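PDB 2OOF: imidazolonepropionase from Unidentified, which catalyses hydrolytic cleavage of a carbon-nitrogen bond in imidazolone-5-propanoate to give N-formimidoyl-L-glutamate, the third step of histidine degradation. Local coordinates for residues D70-L75 with S315-P320; Y292-T297 with P320-I325; T171-A176 with D209-F214; A238-M243 with S262-E267. One frame throughout, in Å; residues are numbered along the deposited sequence.

Contact 1: residues D70-L75 with S315-P320; sequences DCHTHL and SSDINP. With FE (Fe (III) ion), chain B.
His-72 and Asp-317 meet at the iron(III) ion, joining the His-X-His motif at the end of the first TIM-barrel strand to the aspartate that follows the eighth, the ligand arrangement of the amidohydrolase superfamily. His-72 NE2 lies 2.3 Å from the iron and Asp-317 OD1 2.5 Å. With CG of Asp-317 anti to the backbone N (chi1 -170°), the two side chains run alongside each other, ring and carboxylate planes 77° apart and OD1 at the ring edge, near its plane. The other oxygen, OD2, receives a hydrogen bond from the iron-bound water at 2.9 Å. His-242 completes the modelled set of iron ligands, and by close similarity His-74 also belongs to it.

Packing is tight among Asp-70, Thr-73, Ser-316 and Ile-318, all buried. Ser-316 OG donates to Asp-70 OD2 over 2.9 Å, meeting it nearly along its C-O axis. Replacing Asp-70 by an alanine removes that acceptor, and the Ser-316 hydroxyl would probably lose its mate and be able to turn. Further along, His-74 N donates to Ile-318 O at 2.7 Å, with an angle of 146° at the hydrogen.

Toward Pro-320, which is partly exposed, the fit is looser: Pro-320 CD stays 4.1 Å from His-74 O. By contrast Asn-319 is buried, both polar atoms of its amide engaged: OD1 accepts from Thr-322 N and ND2 donates to Asp-317 O at 2.8 Å.

Contact 2: residues Y292-T297 with P320-I325; sequences YFLKET and PGTAPI
The ring of Phe-293 is the flat group of this contact, and Pro-324 lies over one of its faces. Pro-324 CD sits 3.8 Å from the ring centroid and only 20° off the ring normal, which meets the criteria of a CH-pi contact, with CD displaced toward the rim on the CD2-CE2 side. At the edge, in the ring plane, Gly-321 O comes within 3.8 Å of Phe-293 CE2. The ring of Phe-85 also meets it, the two planes about 35° apart. Thr-322 O approaches obliquely and lies 3.2 Å from Phe-293 CB.

The torsion explains this reach: with CG anti to the backbone N (chi1 -164°), the ring extends from the helix end across to the loop 320-325. Cutting the side chain back to an alanine would probably open a gap beside Gly-321 and leave Pro-324 without the aromatic face it rests on.

Beside the ring, the two methyls of Leu-294 approach one hydroxyl oxygen, Thr-322 OG1, which is 3.7 Å from CD1. No hydrogen bond crosses between the segments, so apolar and carbonyl contacts carry the contact. By close similarity, Gly-321 binds the product and Thr-322 the substrate, so the contact probably lies behind the loop that lines the substrate site.

Helix 288-293 ends here in a Schellman motif, with Lys-295 at positive phi. Its preceding turn continues the contact, Ala-290 touching Thr-322 and Thr-289 touching Ala-323 and Ile-325, while Tyr-292 packs on Met-334 and Leu-338 of helix 328-339.

Contact 3: residues T171-A176 with D209-F214; sequences TTLLAA and DAVDVF
Leu-173 and Val-211 pair in parallel register, the strand axes passing 4.4 Å apart at an angle of 36°. Leu-173 uses both of its backbone groups: its N donates to Ala-210 O at 2.8 Å, and its O accepts from Asp-212 N at 2.8 Å. Beyond it the pairing shifts by a residue, since Leu-174 lies nearest Asp-212 but Ala-176 nearest Val-213, and water 2 bridges Ala-176 N and Asp-212 O. Direct bonding resumes where Phe-214 N donates to Ala-176 O. At the other end, Asp-209 OD2 accepts from Thr-171 N over 2.7 Å with an angle of 165°, while OD1 forms a salt bridge with Arg-159.

Thr-172 CG2, anti to the backbone N (OG1 at chi1 -62°), presses on Asp-212 CB at 3.4 Å. Leu-174 runs alongside Asp-212, its CD1 3.2 Å from OD2. On the face of Val-211 and Val-213, Ala-176 CB meets Val-213 CG1 at 4.0 Å.

These are the third and fourth strands of the barrel, linked through helix 187-204. Asp-212 looks inward, with a weak hydrogen bond to His-242 of the next strand, 238-243; Val-211 and Val-213 face outward onto helix 222-234.

Contact 4: residues A238-M243 with S262-E267; sequences AVKGHM and SVDHLE. With FE (Fe (III) ion), chain B.
Met-243 O and Asp-264 O, both acceptors, face each other only 2.9 Å apart where strand 262-265 ends. Met-243 N donates to Asp-264 O at 2.9 Å, in the carbonyl plane, and Leu-266 N bonds Met-243 O and, weakly, Asp-264 O. His-265 and Leu-266 both have positive phi, which bends the chain away from the regular parallel ladder. Before the bend, Asp-264 N donates to Gly-241 O at 2.8 Å. Gly-241 lies against the side chain of Met-243, a selenomethionine in this crystal.

The His-242 and His-265 rings are oblique, planes 52° apart, with His-242 CD2 3.6 Å from His-265 NE2. His-242 CG, roughly anti to the carbonyl carbon (chi1 -93°), turns NE2 to the iron, which it binds at 2.3 Å. Water 1, also on the iron, lies in the plane of the His-265 ring, 2.8 Å from NE2; this is consistent with the hydrolytic water of the superfamily. Deeper in the barrel, water 3 bridges Lys-240 NZ and Ser-262 OG, while NZ forms a salt bridge with Glu-139.

The pair forms the fifth and sixth barrel strands, joined through helix 251-257. Strand 210-215 flanks 238-243, strand 283-286 flanks 262-265, and Val-239 and Met-243 pack on helix 222-234.

From the N terminus, residues 70-75 open contact 1, whose loop closes only at 315-320 and spans most of the barrel. Inside it, contact 3 closes first, around helix 187-204, and contact 4 next, around helix 251-257; the two stand in series and are joined edge to edge by neighbouring strands 210-215 and 238-243. Residues 292-297 then open contact 2, which closes at 320-325 after contact 1 has reached its second segment, so contacts 1 and 2 cross and share Pro-320. Contact 1 brings the first barrel strand to the loop after the eighth, 312-314. Contacts 1 and 4 share the iron and water 1, while contact 2 ties that loop to helix 288-293.

Contact 1: residues D70-L75 with S315-P320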
loop_
_atom_site.group_PDB
_atom_site.type_symbol
_atom_site.label_atom_id
_atom_site.label_comp_id
_atom_site.label_asym_id
_atom_site.label_seq_id
_atom_site.Cartn_x
_atom_site.Cartn_y
_atom_site.Cartn_z
ATOM N N ASP A 70 2.642 -2.919 1.770
ATOM C CA ASP A 70 2.593 -1.895 0.746
ATOM C C ASP A 70 1.132 -1.445 0.613
ATOM O O ASP A 70 0.248 -2.136 0.095
ATOM C CB ASP A 70 3.318 -2.354 -0.537
ATOM C CG ASP A 70 2.475 -3.169 -1.460
ATOM O OD1 ASP A 70 1.673 -3.969 -0.944
ATOM O OD2 ASP A 70 2.640 -3.023 -2.709
ATOM N N CYS A 71 0.922 -0.271 1.205
ATOM C CA CYS A 71 -0.355 0.406 1.376
ATOM C C CYS A 71 -0.997 1.153 0.227
ATOM O O CYS A 71 -1.893 1.966 0.477
ATOM C CB CYS A 71 -0.207 1.385 2.543
ATOM S SG CYS A 71 1.166 2.579 2.280
ATOM N N HIS A 72 -0.581 0.898 -1.011
ATOM C CA HIS A 72 -1.159 1.624 -2.133
ATOM C C HIS A 72 -0.998 0.907 -3.481
ATOM O O HIS A 72 -0.067 1.201 -4.240
ATOM C CB HIS A 72 -0.519 3.016 -2.193
ATOM C CG HIS A 72 -1.112 3.917 -3.229
ATOM N ND1 HIS A 72 -1.675 5.136 -2.916
ATOM C CD2 HIS A 72 -1.236 3.779 -4.573
ATOM C CE1 HIS A 72 -2.121 5.708 -4.019
ATOM N NE2 HIS A 72 -1.868 4.906 -5.038
ATOM N N THR A 73 -1.900 -0.025 -3.786
ATOM C CA THR A 73 -1.816 -0.729 -5.056
ATOM C C THR A 73 -3.143 -0.814 -5.798
ATOM O O THR A 73 -4.216 -0.641 -5.212
ATOM C CB THR A 73 -1.267 -2.185 -4.898
ATOM O OG1 THR A 73 -2.334 -3.071 -4.538
ATOM C CG2 THR A 73 -0.178 -2.248 -3.826
ATOM N N HIS A 74 -3.038 -1.040 -7.107
ATOM C CA HIS A 74 -4.179 -1.232 -8.003
ATOM C C HIS A 74 -3.786 -2.525 -8.727
ATOM O O HIS A 74 -3.862 -2.602 -9.959
ATOM C CB HIS A 74 -4.297 -0.145 -9.080
ATOM C CG HIS A 74 -4.331 1.257 -8.563
ATOM N ND1 HIS A 74 -3.242 1.860 -7.962
ATOM C CD2 HIS A 74 -5.289 2.211 -8.636
ATOM C CE1 HIS A 74 -3.530 3.118 -7.696
ATOM N NE2 HIS A 74 -4.769 3.358 -8.096
ATOM N N LEU A 75 -3.360 -3.537 -7.978
ATOM C CA LEU A 75 -2.935 -4.771 -8.620
ATOM C C LEU A 75 -4.049 -5.621 -9.242
ATOM O O LEU A 75 -3.774 -6.648 -9.864
ATOM C CB LEU A 75 -2.086 -5.607 -7.650
ATOM C CG LEU A 75 -2.741 -6.253 -6.434
ATOM C CD1 LEU A 75 -3.549 -7.463 -6.881
ATOM C CD2 LEU A 75 -1.665 -6.681 -5.440
ATOM N N SER A 315 5.367 3.016 -1.146
ATOM C CA SER A 315 4.584 1.956 -1.746
ATOM C C SER A 315 4.846 1.864 -3.247
ATOM O O SER A 315 5.322 2.816 -3.866
ATOM C CB SER A 315 3.094 2.201 -1.484
ATOM O OG SER A 315 2.289 1.236 -2.142
ATOM N N SER A 316 4.510 0.708 -3.813
ATOM C CA SER A 316 4.703 0.407 -5.230
ATOM C C SER A 316 3.748 1.087 -6.213
ATOM O O SER A 316 4.143 1.386 -7.332
ATOM C CB SER A 316 4.613 -1.108 -5.453
ATOM O OG SER A 316 3.309 -1.584 -5.153
ATOM N N ASP A 317 2.507 1.326 -5.801
ATOM C CA ASP A 317 1.501 1.938 -6.668
ATOM C C ASP A 317 1.279 1.083 -7.919
ATOM O O ASP A 317 0.971 1.594 -8.996
ATOM C CB ASP A 317 1.905 3.364 -7.075
ATOM C CG ASP A 317 0.770 4.108 -7.778
ATOM O OD1 ASP A 317 -0.396 3.799 -7.466
ATOM O OD2 ASP A 317 1.026 4.992 -8.627
ATOM N N ILE A 318 1.445 -0.230 -7.762
ATOM C CA ILE A 318 1.257 -1.158 -8.867
ATOM C C ILE A 318 -0.031 -0.815 -9.589
ATOM O O ILE A 318 -1.101 -0.812 -8.986
ATOM C CB ILE A 318 1.126 -2.630 -8.383
ATOM C CG1 ILE A 318 2.390 -3.065 -7.647
ATOM C CG2 ILE A 318 0.871 -3.556 -9.581
ATOM C CD1 ILE A 318 2.234 -4.374 -6.919
ATOM N N ASN A 319 0.077 -0.509 -10.873
ATOM C CA ASN A 319 -1.102 -0.207 -11.672
ATOM C C ASN A 319 -0.732 -0.226 -13.155
ATOM O O ASN A 319 0.374 0.174 -13.541
ATOM C CB ASN A 319 -1.717 1.127 -11.239
ATOM C CG ASN A 319 -1.056 2.307 -11.874
ATOM O OD1 ASN A 319 -1.267 2.584 -13.055
ATOM N ND2 ASN A 319 -0.246 3.019 -11.098
ATOM N N PRO A 320 -1.664 -0.693 -14.001
ATOM C CA PRO A 320 -1.542 -0.832 -15.456
ATOM C C PRO A 320 -1.030 0.332 -16.298
ATOM O O PRO A 320 -0.334 0.108 -17.280
ATOM C CB PRO A 320 -2.941 -1.296 -15.880
ATOM C CG PRO A 320 -3.823 -0.654 -14.894
ATOM C CD PRO A 320 -3.067 -0.860 -13.588
HETATM FE FE FE B . -2.579 4.888 -7.204
HETATM O O HOH W 1 -1.600 6.241 -8.922
#

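Contact 2: residues Y292-T297 with P320-I325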
loop_
_atom_site.group_PDB
_atom_site.type_symbol
_atom_site.label_atom_id
_atom_site.label_comp_id
_atom_site.label_asym_id
_atom_site.label_seq_id
_atom_site.Cartn_x
_atom_site.Cartn_y
_atom_site.Cartn_z
ATOM N N TYR A 292 8.872 7.702 -11.585
ATOM C CA TYR A 292 9.860 7.243 -12.547
ATOM C C TYR A 292 9.268 6.931 -13.930
ATOM O O TYR A 292 9.734 7.428 -14.961
ATOM C CB TYR A 292 10.547 5.987 -11.986
ATOM C CG TYR A 292 10.948 4.994 -13.044
ATOM C CD1 TYR A 292 12.072 5.205 -13.832
ATOM C CD2 TYR A 292 10.164 3.879 -13.308
ATOM C CE1 TYR A 292 12.412 4.320 -14.880
ATOM C CE2 TYR A 292 10.490 2.985 -14.353
ATOM C CZ TYR A 292 11.614 3.210 -15.132
ATOM O OH TYR A 292 11.960 2.316 -16.129
ATOM N N PHE A 293 8.240 6.089 -13.941
ATOM C CA PHE A 293 7.636 5.657 -15.189
ATOM C C PHE A 293 6.978 6.780 -15.971
ATOM O O PHE A 293 6.912 6.724 -17.196
ATOM C CB PHE A 293 6.628 4.546 -14.916
ATOM C CG PHE A 293 6.234 3.780 -16.138
ATOM C CD1 PHE A 293 7.179 3.021 -16.841
ATOM C CD2 PHE A 293 4.915 3.813 -16.600
ATOM C CE1 PHE A 293 6.810 2.298 -17.997
ATOM C CE2 PHE A 293 4.540 3.090 -17.756
ATOM C CZ PHE A 293 5.493 2.337 -18.448
ATOM N N LEU A 294 6.467 7.779 -15.257
ATOM C CA LEU A 294 5.828 8.931 -15.890
ATOM C C LEU A 294 6.865 9.984 -16.256
ATOM O O LEU A 294 6.511 11.043 -16.759
ATOM C CB LEU A 294 4.795 9.571 -14.961
ATOM C CG LEU A 294 3.479 8.833 -14.725
ATOM C CD1 LEU A 294 2.683 9.551 -13.655
ATOM C CD2 LEU A 294 2.689 8.762 -16.013
ATOM N N LYS A 295 8.135 9.705 -15.978
ATOM C CA LYS A 295 9.204 10.643 -16.304
ATOM C C LYS A 295 8.957 12.041 -15.721
ATOM O O LYS A 295 9.311 13.059 -16.321
ATOM C CB LYS A 295 9.365 10.706 -17.827
ATOM C CG LYS A 295 9.782 9.365 -18.436
ATOM C CD LYS A 295 9.726 9.367 -19.958
ATOM C CE LYS A 295 8.284 9.399 -20.455
ATOM N NZ LYS A 295 8.194 9.369 -21.940
ATOM N N GLU A 296 8.350 12.080 -14.539
ATOM C CA GLU A 296 8.060 13.335 -13.853
ATOM C C GLU A 296 9.369 13.991 -13.401
ATOM O O GLU A 296 10.370 13.307 -13.206
ATOM C CB GLU A 296 7.156 13.058 -12.645
ATOM C CG GLU A 296 6.795 14.282 -11.821
ATOM C CD GLU A 296 6.020 15.341 -12.606
ATOM O OE1 GLU A 296 4.861 15.072 -13.006
ATOM O OE2 GLU A 296 6.570 16.447 -12.820
ATOM N N THR A 297 9.363 15.313 -13.238
ATOM C CA THR A 297 10.555 16.044 -12.803
ATOM C C THR A 297 10.326 16.803 -11.487
ATOM O O THR A 297 11.278 17.125 -10.782
ATOM C CB THR A 297 11.025 17.048 -13.884
ATOM O OG1 THR A 297 9.927 17.882 -14.265
ATOM C CG2 THR A 297 11.536 16.315 -15.116
ATOM N N PRO A 320 -1.664 -0.693 -14.001
ATOM C CA PRO A 320 -1.542 -0.832 -15.456
ATOM C C PRO A 320 -1.030 0.332 -16.298
ATOM O O PRO A 320 -0.334 0.108 -17.280
ATOM C CB PRO A 320 -2.941 -1.296 -15.880
ATOM C CG PRO A 320 -3.823 -0.654 -14.894
ATOM C CD PRO A 320 -3.067 -0.860 -13.588
ATOM N N GLY A 321 -1.335 1.569 -15.923
ATOM C CA GLY A 321 -0.878 2.693 -16.732
ATOM C C GLY A 321 0.233 3.579 -16.205
ATOM O O GLY A 321 0.949 4.209 -16.985
ATOM N N THR A 322 0.403 3.600 -14.891
ATOM C CA THR A 322 1.387 4.466 -14.260
ATOM C C THR A 322 2.601 3.816 -13.602
ATOM O O THR A 322 3.698 4.370 -13.660
ATOM C CB THR A 322 0.667 5.370 -13.236
ATOM O OG1 THR A 322 0.396 6.635 -13.847
ATOM C CG2 THR A 322 1.490 5.559 -11.991
ATOM N N ALA A 323 2.401 2.669 -12.958
ATOM C CA ALA A 323 3.497 1.966 -12.290
ATOM C C ALA A 323 3.355 0.464 -12.492
ATOM O O ALA A 323 2.980 -0.271 -11.585
ATOM C CB ALA A 323 3.524 2.310 -10.784
ATOM N N PRO A 324 3.669 -0.005 -13.700
ATOM C CA PRO A 324 3.598 -1.407 -14.103
ATOM C C PRO A 324 4.674 -2.322 -13.520
ATOM O O PRO A 324 5.019 -3.333 -14.133
ATOM C CB PRO A 324 3.677 -1.321 -15.623
ATOM C CG PRO A 324 4.604 -0.170 -15.831
ATOM C CD PRO A 324 4.094 0.844 -14.828
ATOM N N ILE A 325 5.175 -1.978 -12.334
ATOM C CA ILE A 325 6.222 -2.748 -11.672
ATOM C C ILE A 325 5.743 -3.409 -10.383
ATOM O O ILE A 325 5.495 -2.741 -9.383
ATOM C CB ILE A 325 7.441 -1.854 -11.315
ATOM C CG1 ILE A 325 8.105 -1.309 -12.586
ATOM C CG2 ILE A 325 8.432 -2.653 -10.491
ATOM C CD1 ILE A 325 7.362 -0.169 -13.226
#

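Contact 3: residues T171-A176 with D209-F214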
loop_
_atom_site.group_PDB
_atom_site.type_symbol
_atom_site.label_atom_id
_atom_site.label_comp_id
_atom_site.label_asym_id
_atom_site.label_seq_id
_atom_site.Cartn_x
_atom_site.Cartn_y
_atom_site.Cartn_z
ATOM N N THR A 171 -8.941 -3.461 1.663
ATOM C CA THR A 171 -9.590 -3.020 0.448
ATOM C C THR A 171 -9.909 -1.550 0.530
ATOM O O THR A 171 -10.214 -1.022 1.597
ATOM C CB THR A 171 -10.902 -3.777 0.214
ATOM O OG1 THR A 171 -11.769 -3.570 1.337
ATOM C CG2 THR A 171 -10.636 -5.261 0.039
ATOM N N THR A 172 -9.843 -0.885 -0.612
ATOM C CA THR A 172 -10.154 0.522 -0.651
ATOM C C THR A 172 -11.036 0.787 -1.850
ATOM O O THR A 172 -10.707 0.408 -2.980
ATOM C CB THR A 172 -8.880 1.381 -0.758
ATOM O OG1 THR A 172 -8.065 1.175 0.405
ATOM C CG2 THR A 172 -9.252 2.865 -0.881
ATOM N N LEU A 173 -12.168 1.427 -1.597
ATOM C CA LEU A 173 -13.082 1.770 -2.663
ATOM C C LEU A 173 -12.555 3.051 -3.308
ATOM O O LEU A 173 -12.397 4.076 -2.646
ATOM C CB LEU A 173 -14.482 2.001 -2.103
ATOM C CG LEU A 173 -15.498 2.550 -3.100
ATOM C CD1 LEU A 173 -15.838 1.485 -4.124
ATOM C CD2 LEU A 173 -16.742 2.993 -2.359
ATOM N N LEU A 174 -12.263 2.983 -4.597
ATOM C CA LEU A 174 -11.756 4.141 -5.315
ATOM C C LEU A 174 -12.628 4.344 -6.537
ATOM O O LEU A 174 -12.137 4.323 -7.656
ATOM C CB LEU A 174 -10.307 3.906 -5.753
ATOM C CG LEU A 174 -9.613 5.056 -6.487
ATOM C CD1 LEU A 174 -9.391 6.196 -5.515
ATOM C CD2 LEU A 174 -8.278 4.597 -7.062
ATOM N N ALA A 175 -13.926 4.528 -6.327
ATOM C CA ALA A 175 -14.862 4.723 -7.432
ATOM C C ALA A 175 -14.626 6.056 -8.150
ATOM O O ALA A 175 -14.900 6.184 -9.346
ATOM C CB ALA A 175 -16.281 4.667 -6.903
ATOM N N ALA A 176 -14.134 7.048 -7.409
ATOM C CA ALA A 176 -13.860 8.359 -7.999
ATOM C C ALA A 176 -12.424 8.460 -8.516
ATOM O O ALA A 176 -11.709 9.412 -8.208
ATOM C CB ALA A 176 -14.127 9.497 -6.989
ATOM N N ASP A 209 -12.663 -1.323 3.232
ATOM C CA ASP A 209 -12.041 -0.974 4.506
ATOM C C ASP A 209 -11.824 0.530 4.559
ATOM O O ASP A 209 -11.737 1.112 5.636
ATOM C CB ASP A 209 -10.705 -1.698 4.683
ATOM C CG ASP A 209 -10.865 -3.199 4.717
ATOM O OD1 ASP A 209 -11.832 -3.670 5.357
ATOM O OD2 ASP A 209 -10.026 -3.907 4.120
ATOM N N ALA A 210 -11.737 1.154 3.389
ATOM C CA ALA A 210 -11.554 2.599 3.302
ATOM C C ALA A 210 -12.038 3.123 1.944
ATOM O O ALA A 210 -12.316 2.346 1.030
ATOM C CB ALA A 210 -10.081 2.954 3.509
ATOM N N VAL A 211 -12.138 4.447 1.832
ATOM C CA VAL A 211 -12.568 5.109 0.606
ATOM C C VAL A 211 -11.469 6.081 0.159
ATOM O O VAL A 211 -10.884 6.778 0.983
ATOM C CB VAL A 211 -13.892 5.875 0.826
ATOM C CG1 VAL A 211 -14.282 6.632 -0.441
ATOM C CG2 VAL A 211 -14.994 4.890 1.213
ATOM N N ASP A 212 -11.205 6.128 -1.147
ATOM C CA ASP A 212 -10.152 6.974 -1.723
ATOM C C ASP A 212 -10.646 7.749 -2.945
ATOM O O ASP A 212 -11.602 7.335 -3.603
ATOM C CB ASP A 212 -8.971 6.073 -2.094
ATOM C CG ASP A 212 -7.797 6.825 -2.701
ATOM O OD1 ASP A 212 -7.632 8.046 -2.476
ATOM O OD2 ASP A 212 -7.006 6.159 -3.400
ATOM N N VAL A 213 -9.989 8.868 -3.241
ATOM C CA VAL A 213 -10.372 9.723 -4.365
ATOM C C VAL A 213 -9.169 10.222 -5.155
ATOM O O VAL A 213 -8.094 10.484 -4.605
ATOM C CB VAL A 213 -11.131 11.005 -3.878
ATOM C CG1 VAL A 213 -11.501 11.881 -5.062
ATOM C CG2 VAL A 213 -12.380 10.633 -3.103
ATOM N N PHE A 214 -9.362 10.356 -6.459
ATOM C CA PHE A 214 -8.312 10.902 -7.294
ATOM C C PHE A 214 -8.658 12.374 -7.485
ATOM O O PHE A 214 -9.387 12.748 -8.404
ATOM C CB PHE A 214 -8.231 10.184 -8.642
ATOM C CG PHE A 214 -7.180 10.754 -9.568
ATOM C CD1 PHE A 214 -5.903 11.092 -9.090
ATOM C CD2 PHE A 214 -7.453 10.938 -10.925
ATOM C CE1 PHE A 214 -4.907 11.608 -9.965
ATOM C CE2 PHE A 214 -6.466 11.452 -11.807
ATOM C CZ PHE A 214 -5.198 11.784 -11.319
HETATM O O HOH W 2 -14.238 6.467 -4.537
#

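Contact 4: residues A238-M243 with S262-E267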
loop_
_atom_site.group_PDB
_atom_site.type_symbol
_atom_site.label_atom_id
_atom_site.label_comp_id
_atom_site.label_asym_id
_atom_site.label_seq_id
_atom_site.Cartn_x
_atom_site.Cartn_y
_atom_site.Cartn_z
ATOM N N ALA A 238 -13.093 4.652 6.783
ATOM C CA ALA A 238 -11.912 5.501 6.804
ATOM C C ALA A 238 -11.702 6.078 5.407
ATOM O O ALA A 238 -12.208 5.524 4.427
ATOM C CB ALA A 238 -10.703 4.682 7.229
ATOM N N VAL A 239 -10.960 7.182 5.312
ATOM C CA VAL A 239 -10.707 7.822 4.019
ATOM C C VAL A 239 -9.234 8.112 3.743
ATOM O O VAL A 239 -8.396 8.053 4.641
ATOM C CB VAL A 239 -11.481 9.159 3.891
ATOM C CG1 VAL A 239 -12.976 8.909 4.054
ATOM C CG2 VAL A 239 -10.978 10.160 4.936
ATOM N N LYS A 240 -8.939 8.442 2.490
ATOM C CA LYS A 240 -7.584 8.753 2.051
ATOM C C LYS A 240 -7.704 9.373 0.661
ATOM O O LYS A 240 -8.806 9.447 0.113
ATOM C CB LYS A 240 -6.737 7.473 1.986
ATOM C CG LYS A 240 -7.146 6.524 0.868
ATOM C CD LYS A 240 -6.243 5.300 0.773
ATOM C CE LYS A 240 -6.442 4.354 1.943
ATOM N NZ LYS A 240 -5.599 3.136 1.826
ATOM N N GLY A 241 -6.590 9.806 0.077
ATOM C CA GLY A 241 -6.681 10.407 -1.244
ATOM C C GLY A 241 -5.456 10.447 -2.138
ATOM O O GLY A 241 -4.317 10.429 -1.677
ATOM N N HIS A 242 -5.715 10.488 -3.443
ATOM C CA HIS A 242 -4.669 10.584 -4.457
ATOM C C HIS A 242 -4.507 12.087 -4.671
ATOM O O HIS A 242 -5.355 12.699 -5.320
ATOM C CB HIS A 242 -5.132 9.967 -5.788
ATOM C CG HIS A 242 -4.778 8.522 -5.966
ATOM N ND1 HIS A 242 -5.323 7.516 -5.198
ATOM C CD2 HIS A 242 -3.966 7.913 -6.863
ATOM C CE1 HIS A 242 -4.865 6.348 -5.618
ATOM N NE2 HIS A 242 -4.040 6.563 -6.628
HETATM N N MSE A 243 -3.456 12.704 -4.142
HETATM C CA MSE A 243 -3.342 14.138 -4.363
HETATM C C MSE A 243 -1.998 14.788 -4.607
HETATM O O MSE A 243 -0.941 14.277 -4.227
HETATM C CB MSE A 243 -4.053 14.899 -3.253
HETATM C CG MSE A 243 -5.555 15.029 -3.463
HETATM SE SE MSE A 243 -6.348 14.288 -1.926
HETATM C CE MSE A 243 -8.209 14.197 -2.424
ATOM N N SER A 262 -4.172 8.712 5.137
ATOM C CA SER A 262 -2.998 9.174 4.401
ATOM C C SER A 262 -3.351 9.884 3.100
ATOM O O SER A 262 -4.489 9.823 2.631
ATOM C CB SER A 262 -2.105 7.983 4.060
ATOM O OG SER A 262 -2.741 7.163 3.095
ATOM N N VAL A 263 -2.353 10.550 2.527
ATOM C CA VAL A 263 -2.484 11.256 1.254
ATOM C C VAL A 263 -1.358 10.710 0.378
ATOM O O VAL A 263 -0.223 10.581 0.843
ATOM C CB VAL A 263 -2.348 12.786 1.442
ATOM C CG1 VAL A 263 -3.659 13.344 1.994
ATOM C CG2 VAL A 263 -1.201 13.104 2.401
ATOM N N ASP A 264 -1.661 10.387 -0.877
ATOM C CA ASP A 264 -0.671 9.771 -1.764
ATOM C C ASP A 264 -0.170 10.614 -2.931
ATOM O O ASP A 264 -0.891 11.476 -3.433
ATOM C CB ASP A 264 -1.232 8.448 -2.315
ATOM C CG ASP A 264 -1.624 7.460 -1.213
ATOM O OD1 ASP A 264 -0.769 7.116 -0.371
ATOM O OD2 ASP A 264 -2.781 6.996 -1.174
ATOM N N HIS A 265 1.061 10.314 -3.364
ATOM C CA HIS A 265 1.767 10.984 -4.468
ATOM C C HIS A 265 2.497 12.235 -3.984
ATOM O O HIS A 265 3.726 12.231 -3.905
ATOM C CB HIS A 265 0.811 11.295 -5.630
ATOM C CG HIS A 265 0.462 10.093 -6.456
ATOM N ND1 HIS A 265 1.403 9.397 -7.194
ATOM C CD2 HIS A 265 -0.711 9.441 -6.641
ATOM C CE1 HIS A 265 0.823 8.373 -7.792
ATOM N NE2 HIS A 265 -0.462 8.376 -7.474
ATOM N N LEU A 266 1.754 13.298 -3.676
ATOM C CA LEU A 266 2.319 14.548 -3.135
ATOM C C LEU A 266 3.359 15.359 -3.931
ATOM O O LEU A 266 3.999 16.247 -3.353
ATOM C CB LEU A 266 2.924 14.287 -1.745
ATOM C CG LEU A 266 2.098 13.733 -0.579
ATOM C CD1 LEU A 266 0.694 13.389 -1.025
ATOM C CD2 LEU A 266 2.800 12.507 -0.027
ATOM N N GLU A 267 3.544 15.088 -5.220
ATOM C CA GLU A 267 4.531 15.846 -5.988
ATOM C C GLU A 267 4.412 17.361 -5.810
ATOM O O GLU A 267 5.424 18.065 -5.746
ATOM C CB GLU A 267 4.432 15.530 -7.483
ATOM C CG GLU A 267 5.237 14.338 -7.950
ATOM C CD GLU A 267 4.656 13.033 -7.483
ATOM O OE1 GLU A 267 3.422 12.960 -7.307
ATOM O OE2 GLU A 267 5.440 12.080 -7.314
HETATM FE FE FE B . -2.579 4.888 -7.204
HETATM O O HOH W 3 -3.607 4.620 3.320
HETATM O O HOH W 1 -1.600 6.241 -8.922
#